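Local atomic coordinates of pectinesterase (Sitophilus oryzae, PDB entry 4PMH), a protein that hydrolyses the methyl esters of pectin, releasing methanol and de-esterified polygalacturonate, and probably helps the rice weevil to digest plant cell walls. Residues S36-A40 and L89-G93; K39-G45 and R66-N72; A73-V79 and D100-L105; C148-F152 and S165-S169; Q160-I166 and Q189-L195. One frame throughout, in Å; residues are numbered along the deposited sequence.

Interaction 1: S36-A40 and L89-G93; sequences STSKA and LTIYG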
# COMPACT_ATOMS: atom_id res chain seq x y z
N SER A 36 -20.44 5.64 1.71
CA SER A 36 -21.85 5.36 1.76
C SER A 36 -22.22 4.84 0.39
O SER A 36 -22.63 5.62 -0.49
CB SER A 36 -22.64 6.62 2.13
OG SER A 36 -24.03 6.34 2.27
N THR A 37 -22.04 3.53 0.20
CA THR A 37 -22.38 2.83 -1.03
C THR A 37 -23.91 2.71 -1.15
O THR A 37 -24.49 1.64 -0.97
CB THR A 37 -21.72 1.43 -1.08
OG1 THR A 37 -22.07 0.68 0.09
CG2 THR A 37 -20.20 1.55 -1.13
N SER A 38 -24.55 3.84 -1.47
CA SER A 38 -26.01 3.97 -1.33
C SER A 38 -26.75 3.82 -2.66
O SER A 38 -27.95 4.11 -2.73
CB SER A 38 -26.34 5.33 -0.74
OG SER A 38 -27.74 5.47 -0.59
N LYS A 39 -26.04 3.40 -3.69
CA LYS A 39 -26.61 3.37 -5.04
C LYS A 39 -25.62 2.75 -6.02
O LYS A 39 -24.47 2.46 -5.68
CB LYS A 39 -27.02 4.78 -5.49
CG LYS A 39 -26.03 5.89 -5.17
CD LYS A 39 -26.49 7.24 -5.69
CE LYS A 39 -26.26 8.34 -4.65
NZ LYS A 39 -27.31 8.31 -3.59
N ALA A 40 -26.09 2.51 -7.24
CA ALA A 40 -25.25 1.95 -8.28
C ALA A 40 -25.58 2.64 -9.59
O ALA A 40 -26.64 2.43 -10.14
CB ALA A 40 -25.48 0.45 -8.39
N LEU A 89 -15.02 8.79 -7.95
CA LEU A 89 -15.49 7.44 -8.16
C LEU A 89 -15.44 6.59 -6.89
O LEU A 89 -14.46 6.62 -6.14
CB LEU A 89 -14.63 6.77 -9.23
CG LEU A 89 -14.48 7.44 -10.59
CD1 LEU A 89 -13.50 6.63 -11.45
CD2 LEU A 89 -15.80 7.54 -11.32
N THR A 90 -16.52 5.84 -6.65
CA THR A 90 -16.57 4.81 -5.62
C THR A 90 -16.77 3.48 -6.34
O THR A 90 -17.72 3.33 -7.10
CB THR A 90 -17.73 5.08 -4.66
OG1 THR A 90 -17.49 6.32 -3.99
CG2 THR A 90 -17.88 3.98 -3.63
N ILE A 91 -15.85 2.55 -6.15
CA ILE A 91 -15.93 1.23 -6.75
C ILE A 91 -16.08 0.24 -5.62
O ILE A 91 -15.17 0.09 -4.80
CB ILE A 91 -14.65 0.91 -7.58
CG1 ILE A 91 -14.49 1.93 -8.72
CG2 ILE A 91 -14.71 -0.50 -8.17
CD1 ILE A 91 -13.54 3.06 -8.40
N TYR A 92 -17.22 -0.45 -5.57
CA TYR A 92 -17.50 -1.38 -4.50
C TYR A 92 -18.03 -2.72 -4.92
O TYR A 92 -18.76 -2.82 -5.88
CB TYR A 92 -18.44 -0.75 -3.48
CG TYR A 92 -19.87 -0.58 -3.92
CD1 TYR A 92 -20.27 0.56 -4.59
CD2 TYR A 92 -20.80 -1.53 -3.64
CE1 TYR A 92 -21.60 0.73 -4.97
CE2 TYR A 92 -22.13 -1.37 -3.99
CZ TYR A 92 -22.52 -0.23 -4.66
OH TYR A 92 -23.83 -0.09 -5.05
N GLY A 93 -17.65 -3.74 -4.16
CA GLY A 93 -18.12 -5.09 -4.40
C GLY A 93 -19.56 -5.23 -3.93
O GLY A 93 -19.96 -4.67 -2.90
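Tyr92 on strand 89-93 lays one face of its ring against Thr37 in the loop 36-40. Thr37 CB sits over the ring centre, 3.7 Å from the centroid of the Tyr92 ring and only 4° off its normal, a CH-pi contact. The methyl CG2 of Thr37, turned beside its own backbone N, lies over the root of the ring, 3.5 Å from Tyr92 CG. At the far end, Tyr92 OH donates to Lys39 O over 2.7 Å, standing 58° out of the carbonyl plane. Thr37 is the centre of an inverse gamma turn. A phenylalanine in place of Tyr92 would keep the face for Thr37 but would probably leave Lys39 O without its donor and the loop less firmly held. Strand 89-93 runs between strands 67-71 and 160-162 in a sheet of the parallel beta-helix; Lys70 packs on Tyr92, and Val162 touches both Tyr92 and Thr37, where the loop crosses the sheet toward strand 42-44.

Interaction 2: K39-G45 and R66-N72; sequences KADYTVG and RKYIKIN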
# COMPACT_ATOMS: atom_id res chain seq x y z
N LYS A 39 -26.04 3.40 -3.69
CA LYS A 39 -26.61 3.37 -5.04
C LYS A 39 -25.62 2.75 -6.02
O LYS A 39 -24.47 2.46 -5.68
CB LYS A 39 -27.02 4.78 -5.49
CG LYS A 39 -26.03 5.89 -5.17
CD LYS A 39 -26.49 7.24 -5.69
CE LYS A 39 -26.26 8.34 -4.65
NZ LYS A 39 -27.31 8.31 -3.59
N ALA A 40 -26.09 2.51 -7.24
CA ALA A 40 -25.25 1.95 -8.28
C ALA A 40 -25.58 2.64 -9.59
O ALA A 40 -26.64 2.43 -10.14
CB ALA A 40 -25.48 0.45 -8.39
N ASP A 41 -24.67 3.50 -10.03
CA ASP A 41 -24.80 4.22 -11.29
C ASP A 41 -24.38 3.33 -12.46
O ASP A 41 -24.98 3.38 -13.52
CB ASP A 41 -23.92 5.49 -11.27
CG ASP A 41 -24.40 6.51 -10.24
OD1 ASP A 41 -25.53 7.00 -10.36
OD2 ASP A 41 -23.65 6.82 -9.30
N TYR A 42 -23.33 2.54 -12.25
CA TYR A 42 -22.84 1.56 -13.22
C TYR A 42 -22.61 0.25 -12.51
O TYR A 42 -21.97 0.23 -11.45
CB TYR A 42 -21.53 2.06 -13.81
CG TYR A 42 -21.65 3.49 -14.26
CD1 TYR A 42 -22.17 3.80 -15.50
CD2 TYR A 42 -21.26 4.53 -13.43
CE1 TYR A 42 -22.30 5.12 -15.92
CE2 TYR A 42 -21.39 5.83 -13.84
CZ TYR A 42 -21.91 6.12 -15.08
OH TYR A 42 -22.03 7.42 -15.50
N THR A 43 -23.11 -0.85 -13.07
CA THR A 43 -23.03 -2.16 -12.42
C THR A 43 -22.38 -3.18 -13.34
O THR A 43 -22.86 -3.42 -14.45
CB THR A 43 -24.42 -2.64 -12.01
OG1 THR A 43 -24.97 -1.72 -11.06
CG2 THR A 43 -24.34 -4.02 -11.36
N VAL A 44 -21.27 -3.76 -12.90
CA VAL A 44 -20.60 -4.81 -13.62
C VAL A 44 -21.40 -6.07 -13.33
O VAL A 44 -21.46 -6.53 -12.17
CB VAL A 44 -19.14 -4.99 -13.17
CG1 VAL A 44 -18.45 -6.06 -14.00
CG2 VAL A 44 -18.37 -3.68 -13.28
N GLY A 45 -22.03 -6.64 -14.35
CA GLY A 45 -22.97 -7.75 -14.18
C GLY A 45 -24.42 -7.33 -14.45
O GLY A 45 -25.26 -8.18 -14.62
N ARG A 66 -20.14 12.38 -7.41
CA ARG A 66 -19.53 11.08 -7.15
C ARG A 66 -20.38 10.00 -7.81
O ARG A 66 -21.60 9.97 -7.65
CB ARG A 66 -19.40 10.85 -5.63
CG ARG A 66 -18.87 9.46 -5.23
CD ARG A 66 -18.48 9.38 -3.76
NE ARG A 66 -17.30 10.18 -3.45
CZ ARG A 66 -16.05 9.84 -3.78
NH1 ARG A 66 -15.78 8.70 -4.44
NH2 ARG A 66 -15.05 10.66 -3.48
N LYS A 67 -19.72 9.14 -8.57
CA LYS A 67 -20.38 8.04 -9.27
C LYS A 67 -20.01 6.71 -8.61
O LYS A 67 -18.87 6.52 -8.16
CB LYS A 67 -19.97 8.02 -10.75
CG LYS A 67 -20.46 9.21 -11.56
CD LYS A 67 -21.96 9.11 -11.77
CE LYS A 67 -22.55 10.44 -12.20
NZ LYS A 67 -24.02 10.29 -12.30
N TYR A 68 -21.00 5.81 -8.57
CA TYR A 68 -20.90 4.56 -7.85
C TYR A 68 -20.91 3.38 -8.82
O TYR A 68 -21.88 3.17 -9.56
CB TYR A 68 -22.04 4.43 -6.86
CG TYR A 68 -21.92 5.43 -5.73
CD1 TYR A 68 -22.42 6.72 -5.84
CD2 TYR A 68 -21.28 5.08 -4.54
CE1 TYR A 68 -22.28 7.64 -4.80
CE2 TYR A 68 -21.14 5.98 -3.50
CZ TYR A 68 -21.65 7.26 -3.63
OH TYR A 68 -21.51 8.16 -2.59
N ILE A 69 -19.81 2.65 -8.81
CA ILE A 69 -19.64 1.50 -9.65
C ILE A 69 -19.72 0.28 -8.76
O ILE A 69 -18.82 0.04 -7.95
CB ILE A 69 -18.28 1.50 -10.37
CG1 ILE A 69 -18.25 2.63 -11.39
CG2 ILE A 69 -18.03 0.14 -11.05
CD1 ILE A 69 -16.88 3.09 -11.80
N LYS A 70 -20.79 -0.50 -8.93
CA LYS A 70 -20.97 -1.74 -8.20
C LYS A 70 -20.45 -2.92 -9.00
O LYS A 70 -20.80 -3.08 -10.17
CB LYS A 70 -22.44 -1.95 -7.91
CG LYS A 70 -22.69 -3.22 -7.13
CD LYS A 70 -24.12 -3.25 -6.61
CE LYS A 70 -25.11 -3.53 -7.71
NZ LYS A 70 -26.43 -3.95 -7.12
N ILE A 71 -19.61 -3.74 -8.37
CA ILE A 71 -19.13 -4.96 -9.01
C ILE A 71 -19.81 -6.17 -8.40
O ILE A 71 -19.54 -6.55 -7.25
CB ILE A 71 -17.59 -5.13 -8.85
CG1 ILE A 71 -16.86 -3.85 -9.31
CG2 ILE A 71 -17.12 -6.38 -9.61
CD1 ILE A 71 -15.34 -3.90 -9.24
N ASN A 72 -20.68 -6.81 -9.17
CA ASN A 72 -21.36 -7.99 -8.67
C ASN A 72 -20.35 -9.03 -8.20
O ASN A 72 -19.27 -9.16 -8.79
CB ASN A 72 -22.26 -8.60 -9.74
CG ASN A 72 -23.59 -7.89 -9.86
OD1 ASN A 72 -23.92 -7.01 -9.06
ND2 ASN A 72 -24.38 -8.28 -10.84
O HOH W 1 -24.31 9.04 -8.22
O HOH W 2 -24.88 7.80 -13.37
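A beta-alpha-beta unit brings Tyr42, Thr43 and Val44 into parallel pairing with Ile69, Lys70 and Ile71; helix 51-61 connects the two strands, and strand 42-44 forms the sheet's edge. Where that strand begins, Tyr68 O accepts twice, from Asp41 N at 2.8 Å and from Tyr42 N at 3.1 Å. Asp41 returns a bond: with CG turned beside its own backbone N (chi1 -66°), OD2 takes Tyr68 N at 2.9 Å through its anti lone pair. A water bridges the same OD2 to Arg66 O. Replacing Asp41 by alanine would probably leave the Tyr68 N-H without this acceptor and the water with only Arg66 O of the two. Thr43 CG2 runs alongside Lys70, 3.8 Å from Lys70 CE. Lys67 NZ stays 4.1 Å from Asp41 OD1, too far for a salt bridge; a second water accepts from NZ and donates weakly to OD1. The carboxylate extends the pairing back beyond the start of strand 42-44, and the nearby ammonium probably favours its charged form.

Interaction 3: A73-V79 and D100-L105; sequences AGTYQEV and DTLITL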
# COMPACT_ATOMS: atom_id res chain seq x y z
N ALA A 73 -20.74 -9.75 -7.16
CA ALA A 73 -19.93 -10.80 -6.58
C ALA A 73 -19.43 -11.75 -7.67
O ALA A 73 -20.17 -12.08 -8.59
CB ALA A 73 -20.75 -11.58 -5.56
N GLY A 74 -18.17 -12.16 -7.58
CA GLY A 74 -17.58 -13.00 -8.63
C GLY A 74 -16.07 -12.92 -8.63
O GLY A 74 -15.47 -12.21 -7.83
N THR A 75 -15.45 -13.67 -9.53
CA THR A 75 -14.01 -13.60 -9.72
C THR A 75 -13.77 -13.00 -11.09
O THR A 75 -14.30 -13.48 -12.08
CB THR A 75 -13.35 -14.98 -9.64
OG1 THR A 75 -13.59 -15.58 -8.35
CG2 THR A 75 -11.84 -14.87 -9.88
N TYR A 76 -12.97 -11.93 -11.12
CA TYR A 76 -12.66 -11.16 -12.33
C TYR A 76 -11.15 -11.20 -12.63
O TYR A 76 -10.37 -10.70 -11.85
CB TYR A 76 -13.08 -9.72 -12.11
CG TYR A 76 -14.57 -9.57 -11.89
CD1 TYR A 76 -15.15 -9.75 -10.63
CD2 TYR A 76 -15.41 -9.22 -12.95
CE1 TYR A 76 -16.52 -9.60 -10.43
CE2 TYR A 76 -16.78 -9.08 -12.76
CZ TYR A 76 -17.34 -9.27 -11.49
OH TYR A 76 -18.71 -9.12 -11.33
N GLN A 77 -10.76 -11.81 -13.75
CA GLN A 77 -9.35 -11.88 -14.12
C GLN A 77 -9.00 -10.77 -15.11
O GLN A 77 -8.97 -10.96 -16.32
CB GLN A 77 -8.99 -13.28 -14.62
CG GLN A 77 -9.25 -14.32 -13.54
CD GLN A 77 -9.04 -15.72 -14.03
OE1 GLN A 77 -7.91 -16.19 -14.16
NE2 GLN A 77 -10.14 -16.40 -14.32
N GLU A 78 -8.76 -9.60 -14.54
CA GLU A 78 -8.56 -8.39 -15.29
C GLU A 78 -7.86 -7.35 -14.45
O GLU A 78 -7.78 -7.49 -13.25
CB GLU A 78 -9.91 -7.82 -15.77
CG GLU A 78 -11.08 -8.06 -14.85
CD GLU A 78 -12.44 -7.93 -15.57
OE1 GLU A 78 -12.89 -6.80 -15.77
OE2 GLU A 78 -13.07 -8.95 -15.92
N VAL A 79 -7.34 -6.33 -15.12
CA VAL A 79 -6.91 -5.11 -14.45
C VAL A 79 -8.05 -4.11 -14.36
O VAL A 79 -9.05 -4.21 -15.08
CB VAL A 79 -5.72 -4.44 -15.15
CG1 VAL A 79 -4.48 -5.31 -15.06
CG2 VAL A 79 -6.05 -4.08 -16.59
N ASP A 100 -16.19 -11.85 -1.35
CA ASP A 100 -17.14 -12.24 -2.38
C ASP A 100 -16.89 -11.60 -3.77
O ASP A 100 -17.50 -11.99 -4.76
CB ASP A 100 -18.57 -11.90 -1.93
CG ASP A 100 -19.02 -12.72 -0.73
OD1 ASP A 100 -18.47 -13.82 -0.52
OD2 ASP A 100 -19.92 -12.25 0.02
N THR A 101 -16.03 -10.59 -3.84
CA THR A 101 -15.72 -9.91 -5.08
C THR A 101 -14.21 -9.85 -5.21
O THR A 101 -13.55 -9.16 -4.45
CB THR A 101 -16.33 -8.51 -5.09
OG1 THR A 101 -17.72 -8.60 -4.75
CG2 THR A 101 -16.17 -7.89 -6.47
N LEU A 102 -13.66 -10.61 -6.15
CA LEU A 102 -12.21 -10.81 -6.25
C LEU A 102 -11.70 -10.43 -7.64
O LEU A 102 -12.15 -10.99 -8.65
CB LEU A 102 -11.87 -12.26 -5.95
CG LEU A 102 -10.41 -12.68 -6.18
CD1 LEU A 102 -9.51 -11.91 -5.23
CD2 LEU A 102 -10.22 -14.18 -6.02
N ILE A 103 -10.78 -9.48 -7.69
CA ILE A 103 -10.14 -9.05 -8.90
C ILE A 103 -8.72 -9.58 -8.81
O ILE A 103 -7.97 -9.14 -7.95
CB ILE A 103 -10.12 -7.52 -8.99
CG1 ILE A 103 -11.54 -6.95 -8.77
CG2 ILE A 103 -9.56 -7.07 -10.33
CD1 ILE A 103 -11.57 -5.45 -8.58
N THR A 104 -8.35 -10.52 -9.68
CA THR A 104 -7.10 -11.23 -9.48
C THR A 104 -6.37 -11.56 -10.77
O THR A 104 -7.00 -11.91 -11.77
CB THR A 104 -7.33 -12.54 -8.67
OG1 THR A 104 -6.08 -13.21 -8.52
CG2 THR A 104 -8.33 -13.50 -9.36
N LEU A 105 -5.04 -11.49 -10.72
CA LEU A 105 -4.19 -11.95 -11.82
C LEU A 105 -2.87 -12.44 -11.24
O LEU A 105 -2.51 -12.05 -10.14
CB LEU A 105 -3.90 -10.80 -12.78
CG LEU A 105 -5.01 -10.35 -13.72
CD1 LEU A 105 -4.63 -9.06 -14.40
CD2 LEU A 105 -5.30 -11.43 -14.75
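Strands 74-76 and 101-105 lie parallel, their axes 4.7 Å apart and 24° from alignment, with Gly74, Thr75 and Tyr76 paired to Thr101, Leu102 and Ile103 as neighbours in one sheet of a parallel beta-helix. Four backbone bonds join them, among them Tyr76 N to Leu102 O at 2.8 Å. Gly74 has backbone angles that would jam a CB against the carbonyl oxygen before it, and Tyr76 CE1 would crowd the same spot; glycine therefore suits a place over which the Tyr76 ring folds back. That ring has CG anti to the carbonyl carbon (chi1 -63°), which sends the hydroxyl back along the chain to Asn72 O. Leu102 O and Glu78 OE2 lie at the ring edge, and Glu78 OE1 is hydrogen-bonded to Ile51 N. On the other face of the sheet, Thr75 CG2 meets Thr104 CG2 at 3.8 Å, and the Thr104 hydroxyl bonds to Glu167. Beyond strand 74-76, the methyls of Leu105 meet the backbone of Gln77 and Glu78, and Leu105 CD1 touches Val79 CG1 at 3.8 Å. Glu78 O, pressed to 3.4 Å from Ile103 CG2, is buried with no partner in the model. The chemistry thus shifts along the contact, from regular backbone bonding to apolar closure against helix 113-120, probably at the cost of a carbonyl's hydrogen bond.

Interaction 4: C148-F152 and S165-S169; sequences CSTVF and SIENS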
# COMPACT_ATOMS: atom_id res chain seq x y z
N CYS A 148 3.93 -1.53 -13.68
CA CYS A 148 3.01 -2.15 -14.65
C CYS A 148 2.47 -3.53 -14.20
O CYS A 148 1.54 -4.08 -14.81
CB CYS A 148 3.67 -2.26 -16.04
SG CYS A 148 3.82 -0.67 -16.90
N SER A 149 3.02 -4.08 -13.13
CA SER A 149 2.49 -5.32 -12.58
C SER A 149 1.14 -5.09 -11.85
O SER A 149 0.49 -6.07 -11.45
CB SER A 149 3.50 -5.96 -11.64
OG SER A 149 3.51 -5.33 -10.37
N THR A 150 0.73 -3.83 -11.69
CA THR A 150 -0.39 -3.47 -10.82
C THR A 150 -1.70 -3.98 -11.35
O THR A 150 -2.03 -3.73 -12.51
CB THR A 150 -0.50 -1.95 -10.60
OG1 THR A 150 0.67 -1.46 -9.95
CG2 THR A 150 -1.72 -1.62 -9.73
N VAL A 151 -2.46 -4.67 -10.50
CA VAL A 151 -3.80 -5.17 -10.88
C VAL A 151 -4.87 -4.06 -10.85
O VAL A 151 -5.63 -3.92 -11.81
CB VAL A 151 -4.20 -6.40 -10.01
CG1 VAL A 151 -5.65 -6.79 -10.23
CG2 VAL A 151 -3.25 -7.55 -10.29
N PHE A 152 -4.90 -3.27 -9.79
CA PHE A 152 -5.81 -2.13 -9.65
C PHE A 152 -4.97 -0.85 -9.46
O PHE A 152 -4.30 -0.68 -8.44
CB PHE A 152 -6.69 -2.40 -8.43
CG PHE A 152 -8.01 -1.68 -8.40
CD1 PHE A 152 -8.07 -0.29 -8.30
CD2 PHE A 152 -9.20 -2.40 -8.33
CE1 PHE A 152 -9.30 0.37 -8.22
CE2 PHE A 152 -10.43 -1.75 -8.23
CZ PHE A 152 -10.47 -0.36 -8.17
N SER A 165 -11.92 -7.52 -2.99
CA SER A 165 -10.61 -8.12 -2.85
C SER A 165 -9.79 -7.88 -4.12
O SER A 165 -10.27 -8.12 -5.24
CB SER A 165 -10.75 -9.62 -2.60
OG SER A 165 -11.45 -9.93 -1.40
N ILE A 166 -8.55 -7.46 -3.95
CA ILE A 166 -7.64 -7.29 -5.07
C ILE A 166 -6.43 -8.15 -4.81
O ILE A 166 -5.82 -8.07 -3.75
CB ILE A 166 -7.17 -5.81 -5.24
CG1 ILE A 166 -8.37 -4.84 -5.32
CG2 ILE A 166 -6.33 -5.68 -6.49
CD1 ILE A 166 -8.01 -3.39 -5.09
N GLU A 167 -6.05 -8.94 -5.81
CA GLU A 167 -4.96 -9.87 -5.64
C GLU A 167 -4.05 -9.89 -6.84
O GLU A 167 -4.50 -9.94 -7.98
CB GLU A 167 -5.53 -11.29 -5.45
CG GLU A 167 -4.46 -12.37 -5.48
CD GLU A 167 -5.03 -13.72 -5.14
OE1 GLU A 167 -6.03 -14.10 -5.78
OE2 GLU A 167 -4.48 -14.37 -4.22
N ASN A 168 -2.75 -9.89 -6.57
CA ASN A 168 -1.77 -10.30 -7.57
C ASN A 168 -1.07 -11.56 -7.02
O ASN A 168 -0.31 -11.50 -6.06
CB ASN A 168 -0.80 -9.17 -7.89
CG ASN A 168 0.03 -9.44 -9.15
OD1 ASN A 168 0.28 -10.59 -9.52
ND2 ASN A 168 0.44 -8.36 -9.82
N SER A 169 -1.38 -12.69 -7.63
CA SER A 169 -1.11 -14.00 -7.04
C SER A 169 0.27 -14.52 -7.40
O SER A 169 0.60 -15.65 -7.07
CB SER A 169 -2.19 -15.00 -7.46
OG SER A 169 -2.23 -15.21 -8.87
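The Phe152 ring meets Ile166 obliquely, the methyl CD1 of Ile166 lying 3.6 Å from Phe152 CD2, and the two side chains cross at about a right angle. Ile166 CG2 fills in behind, 3.8 Å from Phe152 CB. The other flat group is the Asn168 amide, which brings ND2 to 2.8 Å from Ser149 O, its CG swung away from the backbone N (chi1 -167°). The angle there is too poor for a hydrogen bond; ND2 bonds instead to Met107 O and Val179 O, which satisfy this buried amide. Between the two groups Val151 fits its forked end against the strand: CG1 lies 4.0 Å from Ile166 CG2, and CG2 lies 3.6 Å from Glu167 O. Branched aliphatics suit chains that run nearly opposite ways, too far apart to share backbone bonds. Such apolar filling is that of the interior of a right-handed parallel beta-helix, the pectinesterase fold; the Ser149 side chain is about 6 Å from those of Gln177 and Asp200, the probable substrate-binding and proton-donor residues.

Interaction 5: Q160-I166 and Q189-L195; sequences QIVNLSI and QIHNARL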
# COMPACT_ATOMS: atom_id res chain seq x y z
N GLN A 160 -12.79 6.03 -3.97
CA GLN A 160 -13.11 5.16 -2.86
C GLN A 160 -13.16 3.70 -3.38
O GLN A 160 -13.78 3.41 -4.41
CB GLN A 160 -14.47 5.55 -2.25
CG GLN A 160 -14.52 6.98 -1.69
CD GLN A 160 -15.88 7.33 -1.09
OE1 GLN A 160 -16.90 6.69 -1.39
NE2 GLN A 160 -15.91 8.37 -0.28
N ILE A 161 -12.46 2.79 -2.68
CA ILE A 161 -12.45 1.37 -3.01
C ILE A 161 -13.02 0.66 -1.80
O ILE A 161 -12.49 0.81 -0.70
CB ILE A 161 -11.02 0.85 -3.31
CG1 ILE A 161 -10.40 1.56 -4.51
CG2 ILE A 161 -11.07 -0.64 -3.59
CD1 ILE A 161 -8.93 1.21 -4.72
N VAL A 162 -14.08 -0.11 -1.98
CA VAL A 162 -14.88 -0.59 -0.85
C VAL A 162 -15.32 -2.02 -1.06
O VAL A 162 -15.70 -2.39 -2.17
CB VAL A 162 -16.15 0.27 -0.70
CG1 VAL A 162 -16.95 -0.12 0.53
CG2 VAL A 162 -15.78 1.74 -0.69
N ASN A 163 -15.27 -2.83 -0.00
CA ASN A 163 -15.89 -4.15 -0.00
C ASN A 163 -15.48 -5.04 -1.19
O ASN A 163 -16.30 -5.59 -1.90
CB ASN A 163 -17.42 -4.01 0.05
CG ASN A 163 -18.13 -5.32 0.39
OD1 ASN A 163 -17.61 -6.12 1.15
ND2 ASN A 163 -19.31 -5.52 -0.17
N LEU A 164 -14.20 -5.22 -1.40
CA LEU A 164 -13.78 -6.10 -2.47
C LEU A 164 -12.35 -6.54 -2.22
O LEU A 164 -11.66 -6.01 -1.33
CB LEU A 164 -13.95 -5.40 -3.83
CG LEU A 164 -13.27 -4.04 -4.04
CD1 LEU A 164 -11.77 -4.20 -4.25
CD2 LEU A 164 -13.89 -3.30 -5.22
N SER A 165 -11.92 -7.52 -2.99
CA SER A 165 -10.61 -8.12 -2.85
C SER A 165 -9.79 -7.88 -4.12
O SER A 165 -10.27 -8.12 -5.24
CB SER A 165 -10.75 -9.62 -2.60
OG SER A 165 -11.45 -9.93 -1.40
N ILE A 166 -8.55 -7.46 -3.95
CA ILE A 166 -7.64 -7.29 -5.07
C ILE A 166 -6.43 -8.15 -4.81
O ILE A 166 -5.82 -8.07 -3.75
CB ILE A 166 -7.17 -5.81 -5.24
CG1 ILE A 166 -8.37 -4.84 -5.32
CG2 ILE A 166 -6.33 -5.68 -6.49
CD1 ILE A 166 -8.01 -3.39 -5.09
N GLN A 189 -9.51 6.55 -0.53
CA GLN A 189 -10.06 5.89 0.64
C GLN A 189 -10.26 4.43 0.29
O GLN A 189 -10.88 4.11 -0.73
CB GLN A 189 -11.39 6.53 1.02
CG GLN A 189 -11.34 8.00 1.34
CD GLN A 189 -12.73 8.59 1.51
OE1 GLN A 189 -13.27 9.19 0.60
NE2 GLN A 189 -13.32 8.38 2.67
N ILE A 190 -9.73 3.54 1.12
CA ILE A 190 -9.88 2.09 0.93
C ILE A 190 -10.56 1.55 2.18
O ILE A 190 -10.02 1.68 3.29
CB ILE A 190 -8.51 1.40 0.79
CG1 ILE A 190 -7.71 1.97 -0.37
CG2 ILE A 190 -8.69 -0.10 0.62
CD1 ILE A 190 -7.10 3.31 -0.10
N HIS A 191 -11.74 0.97 2.04
CA HIS A 191 -12.54 0.61 3.21
C HIS A 191 -13.11 -0.79 3.08
O HIS A 191 -13.75 -1.11 2.08
CB HIS A 191 -13.65 1.63 3.40
CG HIS A 191 -14.57 1.34 4.54
ND1 HIS A 191 -14.13 1.25 5.85
CD2 HIS A 191 -15.91 1.18 4.59
CE1 HIS A 191 -15.16 1.00 6.64
NE2 HIS A 191 -16.26 0.96 5.90
N ASN A 192 -12.87 -1.62 4.09
CA ASN A 192 -13.43 -2.97 4.11
C ASN A 192 -12.97 -3.79 2.90
O ASN A 192 -13.76 -4.40 2.21
CB ASN A 192 -14.97 -2.91 4.19
CG ASN A 192 -15.59 -4.27 4.51
OD1 ASN A 192 -15.03 -5.06 5.29
ND2 ASN A 192 -16.73 -4.55 3.90
N ALA A 193 -11.67 -3.80 2.66
CA ALA A 193 -11.12 -4.46 1.50
C ALA A 193 -10.09 -5.47 1.93
O ALA A 193 -9.67 -5.52 3.10
CB ALA A 193 -10.50 -3.43 0.56
N ARG A 194 -9.69 -6.30 0.96
CA ARG A 194 -8.69 -7.32 1.17
C ARG A 194 -7.67 -7.17 0.02
O ARG A 194 -8.05 -7.20 -1.15
CB ARG A 194 -9.35 -8.72 1.15
CG ARG A 194 -10.45 -8.96 2.20
CD ARG A 194 -11.16 -10.32 2.07
NE ARG A 194 -10.23 -11.45 2.12
CZ ARG A 194 -9.92 -12.27 1.10
NH1 ARG A 194 -10.48 -12.16 -0.11
NH2 ARG A 194 -9.04 -13.25 1.30
N LEU A 195 -6.40 -6.99 0.36
CA LEU A 195 -5.35 -6.74 -0.61
C LEU A 195 -4.32 -7.86 -0.46
O LEU A 195 -3.73 -8.01 0.61
CB LEU A 195 -4.75 -5.33 -0.36
CG LEU A 195 -5.76 -4.17 -0.29
CD1 LEU A 195 -5.07 -2.89 0.15
CD2 LEU A 195 -6.44 -3.97 -1.64
O HOH W 3 -18.98 -6.34 3.61
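Arg194 curls round the hydroxyl of Ser165 from its root to its tip. CB starts 3.5 Å from Ser165 OG; CG swings out to 3.9 Å from that oxygen; CD returns to 3.5 Å from it. A bend at chi3 (56°) then carries the guanidinium round, with CZ 3.8 Å from Ser165 OG and NH1 donating to OG at 2.8 Å, the oxygen somewhat tilted from the guanidinium plane. Ser165 OG is also bonded to Pro98 O. These residues sit on successive turns of a right-handed parallel beta-helix: the strands containing Gln160 and Gln189 pair in one sheet, those containing Ser165 and Arg194 in the next. At the corner between the sheets Asn163 and Asn192 both adopt left-handed helical backbone angles, which asparagine tolerates better than most residues. Their side chains run side by side with amide planes 4° apart; Asn163 OD1 and Asn192 ND2 make a poor angle and are bridged by a water instead, while Asn163 ND2 bonds to Gly93 O and Gly95 O. Gln160 NE2 donates to Gln189 OE1 over 2.9 Å, approaching from above the carbonyl plane, the two amides being 79° apart. Their other amide ends are taken by Thr90 OG1 and Pro33 O respectively. On the apolar side of the second sheet Ile166 CD1 meets Leu195 CD2 at 3.8 Å, and Leu181 touches both residues.

How the interactions relate
Interactions 4 and 5 are buried and share Ser165 and Ile166, whereas interactions 1, 2 and 3 are only partly buried. Interactions 2, 3 and 5 each join neighbouring parallel strands by regular backbone bonds; interactions 1 and 4 bring a loop against a strand and rely on side chains, one ending in a phenol bond, the other almost wholly apolar. Interactions 1 and 2 share Lys39 and Ala40 and serve adjacent strands, 89-93 and 67-71; interaction 2, at the sheet's edge strand, adds waters and a nearby charge pair. Interaction 5 spans two sheets: Gln160 reaches Thr90 of interaction 1, and the Ser165 backbone bonds to Thr101 of interaction 3. Ile71 of interaction 2 packs on Tyr76 and Thr101.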